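PDB 2IUY: glycosyltransferase, which probably transfers a sugar from a nucleotide-sugar donor, with retention of configuration, during the biosynthesis of the antibiotic avilamycin A. Local coordinates for residues A[237-241]-A[287-293]; A[250-255]-A[273-279]. One frame throughout, in Å; residues are numbered along the deposited sequence.

In the fold
Both contacts join loops at the carboxyl end of the second parallel sheet of a GT-B fold. Contact 1 ties the loop after strand 234-237 to the loop after strand 284-286. Contact 2 involves a later part of that first loop and the turn that leads into helix 276-279. Their centres are about 13 Å apart. Two probable hydrogen bonds join them: S239 OG to E252 OE1 at 2.5 Å, and Y289 OH to N273 ND2 at 3.0 Å. Both also approach K175, a UDP-binding residue. In contact 1 the side chain of S239 is about 4 Å from that of K175. In contact 2 the side chain of E252 is about 3 Å from that of K175. No UDP is bound in this model.

Contact 1 of 2, residues A[237-241]-A[287-293]; sequences AMSQA and VGYGTDF
Q240 NE2 is gripped by two acceptors, and one of them is a water that carries the grip across to G288 and G290. NE2 donates to M238 O at 2.7 Å and to the water at 3.0 Å. The water in turn donates to G288 O and G290 O. The other end of the same amide also crosses the contact. G290 N donates to Q240 OE1 at 3.2 Å, and this N-H points almost straight at the oxygen (178°). Together these bonds fix the rotation of the amide. The chain bends at chi2 (-66°), which folds the amide back toward the M238 carbonyl.

The two loops follow strands 234-237 and 284-286 of a Rossmann-like sheet. Strand 268-270 runs between these strands, so the loops meet beyond its end. The Y289 ring lies against Q240, S239 and A241. The Q240 side chain runs antiparallel alongside it, with the amide steeply inclined to the ring (78°). S239 O lies at the ring edge, in its plane, 3.5 Å from Y289 CE1; this oxygen also accepts from T271 OG1. A241 CB packs near the phenol end, 3.9 Å from Y289 CZ. The phenol OH itself is hydrogen-bonded to N273 ND2.

A second apolar patch forms round selenomethionine M238. Two successive kinks, at chi2 and chi3, curl the chain so that the methyl reaches the other loop. M238 CE sits 3.6 Å from F293 CZ and 3.8 Å from V287 CG2. The F293 ring meets F183 of helix 177-187 edge-to-face, and M238 touches A180 of that helix.

Contact 2 of 2, residues A[250-255]-A[273-279]; sequences WCEPGA and NGCLAEI
The loop 250-255 carries the first glutamate of the EX7E motif of GT4 glycosyltransferases, E252. The second is E260, a UDP-binding residue on the helix that follows. The partner segment makes a type II' beta turn from N273 to L276 and runs on into helix 276-279. N273 holds the loop by its side-chain amide, which bridges two backbone groups on either side of C251. E252 N donates to N273 OD1 at 2.8 Å, and N273 ND2 donates to W250 O at 3.2 Å. W250 O lies in the amide plane of N273, but ND2 stands above the carbonyl plane of W250. A third bond, C275 N to E252 O at 2.9 Å, ties the turn to the motif backbone.

The amide of N273 and the indole of W250 are nearly parallel, 10° apart. W250 CD1 comes within 3.4 Å of N273 OD1. The indole NE1 donates to E252 OE1, which it meets from above the carboxylate plane. OE1 is also held by S239, and OE2 forms a salt bridge with K175. These bonds hold the carboxylate in a set orientation, consistent with W250 and S239 positioning it beside the UDP-binding K175.

G274 passes close to the loop, with its CA near E252 O and the sulfur of C251. Its positive phi (55°) belongs to the second position of the turn. The C275 side chain turns toward the loop; a chi1 of 75° sets SG staggered between the backbone N and the carbonyl carbon, facing G254. SG packs tightly against G254 C at 3.2 Å. A255 CB fits beside this sulfur and lies 3.5 Å from L276 CD2. One helical turn further on, I279 CD1 rests 3.4 Å from G254 O.

Contact 1 of 2, residues A[237-241]-A[287-293]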
ATOM      1  N   ALA A 237      -5.945  -3.590 -10.795  1.00  8.75           N
ATOM      2  CA  ALA A 237      -4.568  -3.569 -10.278  1.00  8.45           C
ATOM      3  C   ALA A 237      -3.740  -4.438 -11.209  1.00  7.79           C
ATOM      4  O   ALA A 237      -3.705  -5.657 -11.070  1.00  7.70           O
ATOM      5  CB  ALA A 237      -4.546  -4.125  -8.844  1.00  8.54           C
HETATM    6  N   MSE A 238      -3.079  -3.804 -12.176  1.00  8.48           N
HETATM    7  CA  MSE A 238      -2.590  -4.519 -13.379  1.00  8.72           C
HETATM    8  C   MSE A 238      -1.093  -4.478 -13.520  1.00  8.51           C
HETATM    9  O   MSE A 238      -0.591  -4.375 -14.625  1.00  9.01           O
HETATM   10  CB  MSE A 238      -3.227  -3.897 -14.633  1.00  9.64           C
HETATM   11  CG  MSE A 238      -4.759  -3.811 -14.604  1.00  9.82           C
HETATM   12 SE   MSE A 238      -5.648  -5.506 -14.551  1.00 14.29          SE
HETATM   13  CE  MSE A 238      -5.341  -6.040 -16.446  1.00 12.82           C
ATOM     14  N   SER A 239      -0.391  -4.599 -12.395  1.00  8.51           N
ATOM     15  CA  SER A 239       1.052  -4.536 -12.364  1.00  8.48           C
ATOM     16  C   SER A 239       1.595  -5.560 -13.357  1.00  8.20           C
ATOM     17  O   SER A 239       1.027  -6.642 -13.507  1.00  7.10           O
ATOM     18  CB  SER A 239       1.598  -4.736 -10.944  1.00  7.56           C
ATOM     19  OG  SER A 239       1.196  -3.668 -10.089  1.00  8.75           O
ATOM     20  N   GLN A 240       2.661  -5.176 -14.061  1.00  8.81           N
ATOM     21  CA  GLN A 240       3.199  -5.958 -15.165  1.00  8.71           C
ATOM     22  C   GLN A 240       4.604  -6.424 -14.836  1.00  9.46           C
ATOM     23  O   GLN A 240       5.370  -5.747 -14.153  1.00  9.59           O
ATOM     24  CB  GLN A 240       3.206  -5.128 -16.476  1.00  9.37           C
ATOM     25  CG  GLN A 240       1.806  -4.681 -16.968  1.00  9.49           C
ATOM     26  CD  GLN A 240       0.901  -5.838 -17.403  1.00 11.41           C
ATOM     27  OE1 GLN A 240       1.263  -6.636 -18.271  1.00 12.18           O
ATOM     28  NE2 GLN A 240      -0.309  -5.896 -16.836  1.00  9.97           N
ATOM     29  N   ALA A 241       4.955  -7.611 -15.297  1.00 11.22           N
ATOM     30  CA  ALA A 241       6.299  -8.109 -15.044  1.00 11.78           C
ATOM     31  C   ALA A 241       7.296  -7.548 -16.081  1.00 12.44           C
ATOM     32  O   ALA A 241       7.626  -8.170 -17.098  1.00 13.90           O
ATOM     33  CB  ALA A 241       6.314  -9.637 -14.960  1.00 12.02           C
ATOM     34  N   VAL A 287      -6.325 -11.963 -13.897  1.00 12.82           N
ATOM     35  CA  VAL A 287      -6.279 -12.116 -15.340  1.00 13.44           C
ATOM     36  C   VAL A 287      -4.823 -12.094 -15.844  1.00 13.55           C
ATOM     37  O   VAL A 287      -3.873 -11.776 -15.097  1.00 12.74           O
ATOM     38  CB  VAL A 287      -7.175 -11.059 -16.050  1.00 13.95           C
ATOM     39  CG1 VAL A 287      -8.660 -11.166 -15.550  1.00 13.56           C
ATOM     40  CG2 VAL A 287      -6.642  -9.605 -15.853  1.00 12.22           C
ATOM     41  N   GLY A 288      -4.657 -12.439 -17.115  1.00 13.81           N
ATOM     42  CA  GLY A 288      -3.384 -12.370 -17.749  1.00 13.94           C
ATOM     43  C   GLY A 288      -2.714 -11.021 -17.926  1.00 13.28           C
ATOM     44  O   GLY A 288      -3.349  -9.929 -17.857  1.00 13.33           O
ATOM     45  N   TYR A 289      -1.412 -11.125 -18.186  1.00 12.58           N
ATOM     46  CA  TYR A 289      -0.581 -10.013 -18.599  1.00 12.93           C
ATOM     47  C   TYR A 289      -0.918  -9.537 -20.006  1.00 13.21           C
ATOM     48  O   TYR A 289      -1.566 -10.245 -20.767  1.00 12.84           O
ATOM     49  CB  TYR A 289       0.872 -10.467 -18.586  1.00 12.98           C
ATOM     50  CG  TYR A 289       1.475 -10.579 -17.225  1.00 12.79           C
ATOM     51  CD1 TYR A 289       1.283  -9.574 -16.264  1.00 10.49           C
ATOM     52  CD2 TYR A 289       2.250 -11.683 -16.889  1.00 13.90           C
ATOM     53  CE1 TYR A 289       1.867  -9.663 -15.017  1.00 12.03           C
ATOM     54  CE2 TYR A 289       2.819 -11.799 -15.611  1.00 16.12           C
ATOM     55  CZ  TYR A 289       2.627 -10.783 -14.700  1.00 11.90           C
ATOM     56  OH  TYR A 289       3.219 -10.896 -13.485  1.00 12.86           O
ATOM     57  N   GLY A 290      -0.438  -8.348 -20.364  1.00 13.99           N
ATOM     58  CA  GLY A 290      -0.648  -7.807 -21.717  1.00 12.79           C
ATOM     59  C   GLY A 290      -1.992  -7.123 -21.872  1.00 13.79           C
ATOM     60  O   GLY A 290      -2.704  -6.905 -20.890  1.00 12.03           O
ATOM     61  N   THR A 291      -2.307  -6.781 -23.122  1.00 14.71           N
ATOM     62  CA  THR A 291      -3.505  -6.022 -23.528  1.00 15.45           C
ATOM     63  C   THR A 291      -4.529  -6.826 -24.368  1.00 17.32           C
ATOM     64  O   THR A 291      -5.511  -6.261 -24.881  1.00 17.75           O
ATOM     65  CB  THR A 291      -3.123  -4.776 -24.377  1.00 15.07           C
ATOM     66  OG1 THR A 291      -2.433  -5.168 -25.582  1.00 15.47           O
ATOM     67  CG2 THR A 291      -2.288  -3.768 -23.589  1.00 11.90           C
ATOM     68  N   ASP A 292      -4.298  -8.117 -24.552  1.00 18.15           N
ATOM     69  CA  ASP A 292      -5.114  -8.849 -25.507  1.00 20.73           C
ATOM     70  C   ASP A 292      -6.222  -9.581 -24.741  1.00 19.84           C
ATOM     71  O   ASP A 292      -6.091 -10.727 -24.364  1.00 20.35           O
ATOM     72  CB  ASP A 292      -4.242  -9.774 -26.399  1.00 22.29           C
ATOM     73  CG  ASP A 292      -2.885  -9.108 -26.838  1.00 29.48           C
ATOM     74  OD1 ASP A 292      -2.859  -8.272 -27.796  1.00 35.20           O
ATOM     75  OD2 ASP A 292      -1.818  -9.437 -26.239  1.00 35.81           O
ATOM     76  N   PHE A 293      -7.300  -8.873 -24.444  1.00 19.32           N
ATOM     77  CA  PHE A 293      -8.384  -9.446 -23.655  1.00 19.03           C
ATOM     78  C   PHE A 293      -9.544  -9.721 -24.583  1.00 19.22           C
ATOM     79  O   PHE A 293     -10.033  -8.776 -25.240  1.00 19.55           O
ATOM     80  CB  PHE A 293      -8.826  -8.489 -22.535  1.00 17.64           C
ATOM     81  CG  PHE A 293      -7.763  -8.226 -21.502  1.00 17.71           C
ATOM     82  CD1 PHE A 293      -7.426  -9.202 -20.562  1.00 14.79           C
ATOM     83  CD2 PHE A 293      -7.101  -6.990 -21.468  1.00 14.87           C
ATOM     84  CE1 PHE A 293      -6.440  -8.959 -19.590  1.00 16.22           C
ATOM     85  CE2 PHE A 293      -6.122  -6.724 -20.506  1.00 14.57           C
ATOM     86  CZ  PHE A 293      -5.771  -7.726 -19.573  1.00 16.30           C
TER
HETATM   87  O   HOH W   1      -2.645  -7.307 -18.111  1.00  8.34           O

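Contact 2 of 2, residues A[250-255]-A[273-279]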
ATOM      1  N   TRP A 250       9.947  -6.362 -12.218  1.00 11.95           N
ATOM      2  CA  TRP A 250       9.000  -5.803 -11.262  1.00 11.32           C
ATOM      3  C   TRP A 250       8.180  -6.935 -10.558  1.00 10.17           C
ATOM      4  O   TRP A 250       7.667  -7.859 -11.194  1.00  9.86           O
ATOM      5  CB  TRP A 250       8.071  -4.750 -11.919  1.00  9.02           C
ATOM      6  CG  TRP A 250       7.093  -4.166 -10.882  1.00  8.80           C
ATOM      7  CD1 TRP A 250       5.799  -4.547 -10.660  1.00  8.44           C
ATOM      8  CD2 TRP A 250       7.373  -3.144  -9.919  1.00  8.02           C
ATOM      9  NE1 TRP A 250       5.260  -3.806  -9.654  1.00  8.57           N
ATOM     10  CE2 TRP A 250       6.205  -2.949  -9.166  1.00  8.30           C
ATOM     11  CE3 TRP A 250       8.486  -2.343  -9.658  1.00  6.23           C
ATOM     12  CZ2 TRP A 250       6.112  -1.998  -8.130  1.00 11.25           C
ATOM     13  CZ3 TRP A 250       8.399  -1.375  -8.637  1.00  9.94           C
ATOM     14  CH2 TRP A 250       7.212  -1.207  -7.889  1.00 10.86           C
ATOM     15  N   CYS A 251       8.072  -6.825  -9.244  1.00 11.55           N
ATOM     16  CA  CYS A 251       7.303  -7.780  -8.447  1.00 11.09           C
ATOM     17  C   CYS A 251       6.517  -6.959  -7.414  1.00 10.23           C
ATOM     18  O   CYS A 251       7.114  -6.425  -6.472  1.00  9.90           O
ATOM     19  CB  CYS A 251       8.272  -8.737  -7.751  1.00 11.96           C
ATOM     20  SG  CYS A 251       7.557  -9.955  -6.594  1.00 14.12           S
ATOM     21  N   GLU A 252       5.200  -6.811  -7.615  1.00  9.69           N
ATOM     22  CA  GLU A 252       4.384  -5.878  -6.779  1.00  9.08           C
ATOM     23  C   GLU A 252       4.552  -6.314  -5.313  1.00  8.98           C
ATOM     24  O   GLU A 252       4.276  -7.449  -5.007  1.00  8.01           O
ATOM     25  CB  GLU A 252       2.913  -5.878  -7.216  1.00  8.66           C
ATOM     26  CG  GLU A 252       2.041  -4.755  -6.581  1.00  8.19           C
ATOM     27  CD  GLU A 252       2.512  -3.391  -6.977  1.00 12.28           C
ATOM     28  OE1 GLU A 252       2.738  -3.156  -8.179  1.00 12.90           O
ATOM     29  OE2 GLU A 252       2.708  -2.538  -6.101  1.00 15.65           O
ATOM     30  N   PRO A 253       5.152  -5.471  -4.447  1.00  9.45           N
ATOM     31  CA  PRO A 253       5.324  -5.929  -3.041  1.00  9.92           C
ATOM     32  C   PRO A 253       4.071  -6.266  -2.218  1.00  9.32           C
ATOM     33  O   PRO A 253       4.025  -7.371  -1.598  1.00  8.84           O
ATOM     34  CB  PRO A 253       6.137  -4.804  -2.371  1.00 10.04           C
ATOM     35  CG  PRO A 253       6.691  -3.982  -3.493  1.00 10.53           C
ATOM     36  CD  PRO A 253       5.840  -4.198  -4.713  1.00 10.58           C
ATOM     37  N   GLY A 254       3.081  -5.356  -2.231  1.00  8.53           N
ATOM     38  CA  GLY A 254       1.915  -5.464  -1.390  1.00  9.46           C
ATOM     39  C   GLY A 254       0.607  -4.867  -1.895  1.00 10.43           C
ATOM     40  O   GLY A 254      -0.480  -5.278  -1.428  1.00 10.24           O
ATOM     41  N   ALA A 255       0.681  -3.913  -2.832  1.00  9.80           N
ATOM     42  CA  ALA A 255      -0.505  -3.393  -3.535  1.00  9.56           C
ATOM     43  C   ALA A 255      -1.618  -2.934  -2.592  1.00  9.70           C
ATOM     44  O   ALA A 255      -2.664  -3.559  -2.460  1.00  8.61           O
ATOM     45  CB  ALA A 255      -1.053  -4.405  -4.560  1.00 10.07           C
ATOM     46  N   ASN A 273       0.866 -10.645 -10.851  1.00 11.19           N
ATOM     47  CA  ASN A 273       2.167 -10.096 -10.514  1.00 11.47           C
ATOM     48  C   ASN A 273       2.448  -9.958  -9.023  1.00 11.20           C
ATOM     49  O   ASN A 273       1.638  -9.333  -8.276  1.00 10.65           O
ATOM     50  CB  ASN A 273       2.374  -8.729 -11.164  1.00 11.21           C
ATOM     51  CG  ASN A 273       3.794  -8.252 -11.023  1.00 13.82           C
ATOM     52  OD1 ASN A 273       4.129  -7.462 -10.110  1.00  8.99           O
ATOM     53  ND2 ASN A 273       4.670  -8.791 -11.876  1.00 11.43           N
ATOM     54  N   GLY A 274       3.601 -10.500  -8.592  1.00  9.94           N
ATOM     55  CA  GLY A 274       4.055 -10.284  -7.210  1.00  9.32           C
ATOM     56  C   GLY A 274       2.983 -10.696  -6.212  1.00  8.76           C
ATOM     57  O   GLY A 274       2.384 -11.732  -6.344  1.00  8.44           O
ATOM     58  N   CYS A 275       2.669  -9.809  -5.289  1.00  9.20           N
ATOM     59  CA  CYS A 275       1.644 -10.061  -4.258  1.00  8.54           C
ATOM     60  C   CYS A 275       0.230 -10.260  -4.826  1.00  9.06           C
ATOM     61  O   CYS A 275      -0.641 -10.839  -4.164  1.00 10.02           O
ATOM     62  CB  CYS A 275       1.637  -8.887  -3.281  1.00  6.65           C
ATOM     63  SG  CYS A 275       0.868  -7.365  -3.917  1.00  8.73           S
ATOM     64  N   LEU A 276      -0.030  -9.759  -6.033  1.00  9.05           N
ATOM     65  CA  LEU A 276      -1.393  -9.842  -6.576  1.00  8.91           C
ATOM     66  C   LEU A 276      -1.968 -11.262  -6.674  1.00  8.86           C
ATOM     67  O   LEU A 276      -3.154 -11.491  -6.394  1.00  9.16           O
ATOM     68  CB  LEU A 276      -1.486  -9.104  -7.905  1.00  7.71           C
ATOM     69  CG  LEU A 276      -1.104  -7.615  -7.753  1.00  8.15           C
ATOM     70  CD1 LEU A 276      -1.034  -6.985  -9.146  1.00  9.15           C
ATOM     71  CD2 LEU A 276      -2.108  -6.836  -6.859  1.00  9.26           C
ATOM     72  N   ALA A 277      -1.135 -12.213  -7.071  1.00  9.45           N
ATOM     73  CA  ALA A 277      -1.534 -13.630  -7.085  1.00  9.36           C
ATOM     74  C   ALA A 277      -2.127 -14.097  -5.724  1.00  9.15           C
ATOM     75  O   ALA A 277      -2.980 -14.984  -5.677  1.00  8.81           O
ATOM     76  CB  ALA A 277      -0.319 -14.512  -7.514  1.00  9.48           C
ATOM     77  N   GLU A 278      -1.661 -13.493  -4.644  1.00  9.10           N
ATOM     78  CA  GLU A 278      -1.972 -13.917  -3.257  1.00  9.95           C
ATOM     79  C   GLU A 278      -3.230 -13.268  -2.710  1.00  9.85           C
ATOM     80  O   GLU A 278      -3.984 -13.897  -1.947  1.00  9.67           O
ATOM     81  CB  GLU A 278      -0.769 -13.612  -2.325  1.00  9.66           C
ATOM     82  CG  GLU A 278       0.457 -14.576  -2.526  1.00 10.72           C
ATOM     83  CD  GLU A 278       1.750 -14.034  -1.888  1.00 10.08           C
ATOM     84  OE1 GLU A 278       1.751 -13.736  -0.684  1.00  9.36           O
ATOM     85  OE2 GLU A 278       2.753 -13.862  -2.600  1.00  8.40           O
ATOM     86  N   ILE A 279      -3.463 -12.015  -3.114  1.00  9.20           N
ATOM     87  CA  ILE A 279      -4.523 -11.215  -2.502  1.00  8.69           C
ATOM     88  C   ILE A 279      -5.720 -10.931  -3.366  1.00  8.89           C
ATOM     89  O   ILE A 279      -6.820 -10.825  -2.849  1.00  8.74           O
ATOM     90  CB  ILE A 279      -3.983  -9.883  -1.859  1.00  9.60           C
ATOM     91  CG1 ILE A 279      -3.245  -8.974  -2.887  1.00  9.59           C
ATOM     92  CG2 ILE A 279      -3.019 -10.213  -0.743  1.00  7.42           C
ATOM     93  CD1 ILE A 279      -2.859  -7.590  -2.225  1.00  5.84           C
TER